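Local coordinates for protein lytic polysaccharide monooxygenase ([Kitasatospora] papulosa, PDB 6NDQ) that probably cleaves cellulose chains by copper-dependent oxidation of their glycosidic bonds, at residues 1-5 and 48-52. Numbering follows the deposited sequence.
Sequences HGSVV and WNGLY
The backbones of G2 and N49 come together where strand 2-6 begins, their CA atoms 4.2 Å apart, and one weak, bent hydrogen bond joins them, from G2 N to N49 O at 3.2 Å (N-H...O angle 128°). The backbone carbonyl oxygen of N49 also lies against CB of H1, while the amide end of N49 rests beside that same carbon, with CG 3.9 Å from H1 CB. With its CG anti to the carbonyl carbon (chi1 -53°), H1 carries its imidazole away from G2 and toward Y52. There the two rings meet edge-to-face: CE2 of Y52 stands over one face of the imidazole, displaced toward its rim and 4.1 Å from H1 NE2, with the planes turned 58° from each other. Y177 touches both aromatic partners, and H108 meets the H1 ring as well. Farther along the strand, CB of S3 abuts the edge of the W48 indole, near its plane and 3.7 Å from CE3; W15 stacks on this indole. The hydroxyl of S3 is hydrogen-bonded to S9 and also meets a water. Another water links the two backbones, 2.6 Å from G2 O and 2.7 Å from W48 O, and accepts a hydrogen bond from L51 N. An alanine in place of H1 would keep CB against N49 O, but the Y52 edge would probably lose the ring face it packs on. In enzymes of this family the N-terminal histidine and a second histidine typically form the copper-binding histidine brace, and the approach of H1 to H108 is consistent with that site. Residues 48-52 would then belong to the second shell behind H1, with Y52 helping to set the tilt of the imidazole.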
loop_
_atom_site.group_PDB
_atom_site.type_symbol
_atom_site.label_atom_id
_atom_site.label_comp_id
_atom_site.label_asym_id
_atom_site.label_seq_id
_atom_site.Cartn_x
_atom_site.Cartn_y
_atom_site.Cartn_z
ATOM N N HIS A 1 -2.166 12.909 -7.812
ATOM C CA HIS A 1 -2.171 11.459 -7.640
ATOM C C HIS A 1 -0.791 10.989 -7.165
ATOM O O HIS A 1 0.183 11.728 -7.278
ATOM C CB HIS A 1 -2.570 10.775 -8.948
ATOM C CG HIS A 1 -3.857 11.282 -9.521
ATOM N ND1 HIS A 1 -4.614 12.259 -8.909
ATOM C CD2 HIS A 1 -4.527 10.940 -10.648
ATOM C CE1 HIS A 1 -5.692 12.500 -9.635
ATOM N NE2 HIS A 1 -5.666 11.709 -10.694
ATOM N N GLY A 2 -0.710 9.779 -6.618
ATOM C CA GLY A 2 0.551 9.299 -6.078
ATOM C C GLY A 2 0.359 8.016 -5.290
ATOM O O GLY A 2 -0.665 7.341 -5.428
ATOM N N SER A 3 1.357 7.696 -4.456
ATOM C CA SER A 3 1.376 6.443 -3.704
ATOM C C SER A 3 2.364 6.582 -2.548
ATOM O O SER A 3 3.011 7.622 -2.375
ATOM C CB SER A 3 1.758 5.258 -4.608
ATOM O OG SER A 3 1.539 4.016 -3.940
ATOM N N VAL A 4 2.437 5.529 -1.733
ATOM C CA VAL A 4 3.468 5.389 -0.717
ATOM C C VAL A 4 4.702 4.835 -1.422
ATOM O O VAL A 4 4.622 3.795 -2.089
ATOM C CB VAL A 4 3.017 4.456 0.418
ATOM C CG1 VAL A 4 4.201 4.205 1.378
ATOM C CG2 VAL A 4 1.861 5.029 1.219
ATOM N N VAL A 5 5.827 5.558 -1.320
ATOM C CA VAL A 5 7.061 5.172 -2.005
ATOM C C VAL A 5 8.072 4.603 -1.025
ATOM O O VAL A 5 9.032 3.933 -1.450
ATOM C CB VAL A 5 7.678 6.361 -2.768
ATOM C CG1 VAL A 5 6.665 6.906 -3.773
ATOM C CG2 VAL A 5 8.103 7.455 -1.777
ATOM N N TRP A 48 0.238 3.199 -11.510
ATOM C CA TRP A 48 0.447 2.958 -10.087
ATOM C C TRP A 48 -0.089 4.100 -9.238
ATOM O O TRP A 48 -0.560 3.872 -8.120
ATOM C CB TRP A 48 1.936 2.745 -9.829
ATOM C CG TRP A 48 2.777 3.917 -10.272
ATOM C CD1 TRP A 48 3.355 4.099 -11.500
ATOM C CD2 TRP A 48 3.110 5.082 -9.495
ATOM N NE1 TRP A 48 4.027 5.303 -11.532
ATOM C CE2 TRP A 48 3.898 5.917 -10.312
ATOM C CE3 TRP A 48 2.824 5.494 -8.187
ATOM C CZ2 TRP A 48 4.402 7.146 -9.866
ATOM C CZ3 TRP A 48 3.327 6.724 -7.749
ATOM C CH2 TRP A 48 4.111 7.522 -8.587
ATOM N N ASN A 49 -0.067 5.327 -9.765
ATOM C CA ASN A 49 -0.452 6.492 -8.976
ATOM C C ASN A 49 -1.953 6.678 -8.887
ATOM O O ASN A 49 -2.380 7.652 -8.270
ATOM C CB ASN A 49 0.199 7.772 -9.541
ATOM C CG ASN A 49 -0.409 8.235 -10.875
ATOM O OD1 ASN A 49 -1.306 7.606 -11.445
ATOM N ND2 ASN A 49 0.095 9.354 -11.373
ATOM N N GLY A 50 -2.751 5.778 -9.475
ATOM C CA GLY A 50 -4.187 5.979 -9.526
ATOM C C GLY A 50 -5.033 5.094 -8.622
ATOM O O GLY A 50 -6.220 4.900 -8.900
ATOM N N LEU A 51 -4.473 4.581 -7.523
ATOM C CA LEU A 51 -5.176 3.592 -6.698
ATOM C C LEU A 51 -6.088 4.295 -5.689
ATOM O O LEU A 51 -5.833 4.329 -4.481
ATOM C CB LEU A 51 -4.173 2.666 -5.999
ATOM C CG LEU A 51 -4.651 1.216 -5.787
ATOM C CD1 LEU A 51 -3.534 0.291 -5.247
ATOM C CD2 LEU A 51 -5.888 1.118 -4.891
ATOM N N TYR A 52 -7.205 4.844 -6.193
ATOM C CA TYR A 52 -8.123 5.602 -5.356
ATOM C C TYR A 52 -9.573 5.282 -5.708
ATOM O O TYR A 52 -9.884 4.823 -6.815
ATOM C CB TYR A 52 -7.910 7.128 -5.482
ATOM C CG TYR A 52 -8.224 7.697 -6.853
ATOM C CD1 TYR A 52 -9.536 8.003 -7.223
ATOM C CD2 TYR A 52 -7.213 7.934 -7.774
ATOM C CE1 TYR A 52 -9.819 8.525 -8.481
ATOM C CE2 TYR A 52 -7.487 8.454 -9.032
ATOM C CZ TYR A 52 -8.789 8.744 -9.378
ATOM O OH TYR A 52 -9.055 9.256 -10.627
HETATM O O HOH W 1 -1.772 5.054 -6.064
HETATM O O HOH W 2 -0.256 2.728 -5.063
#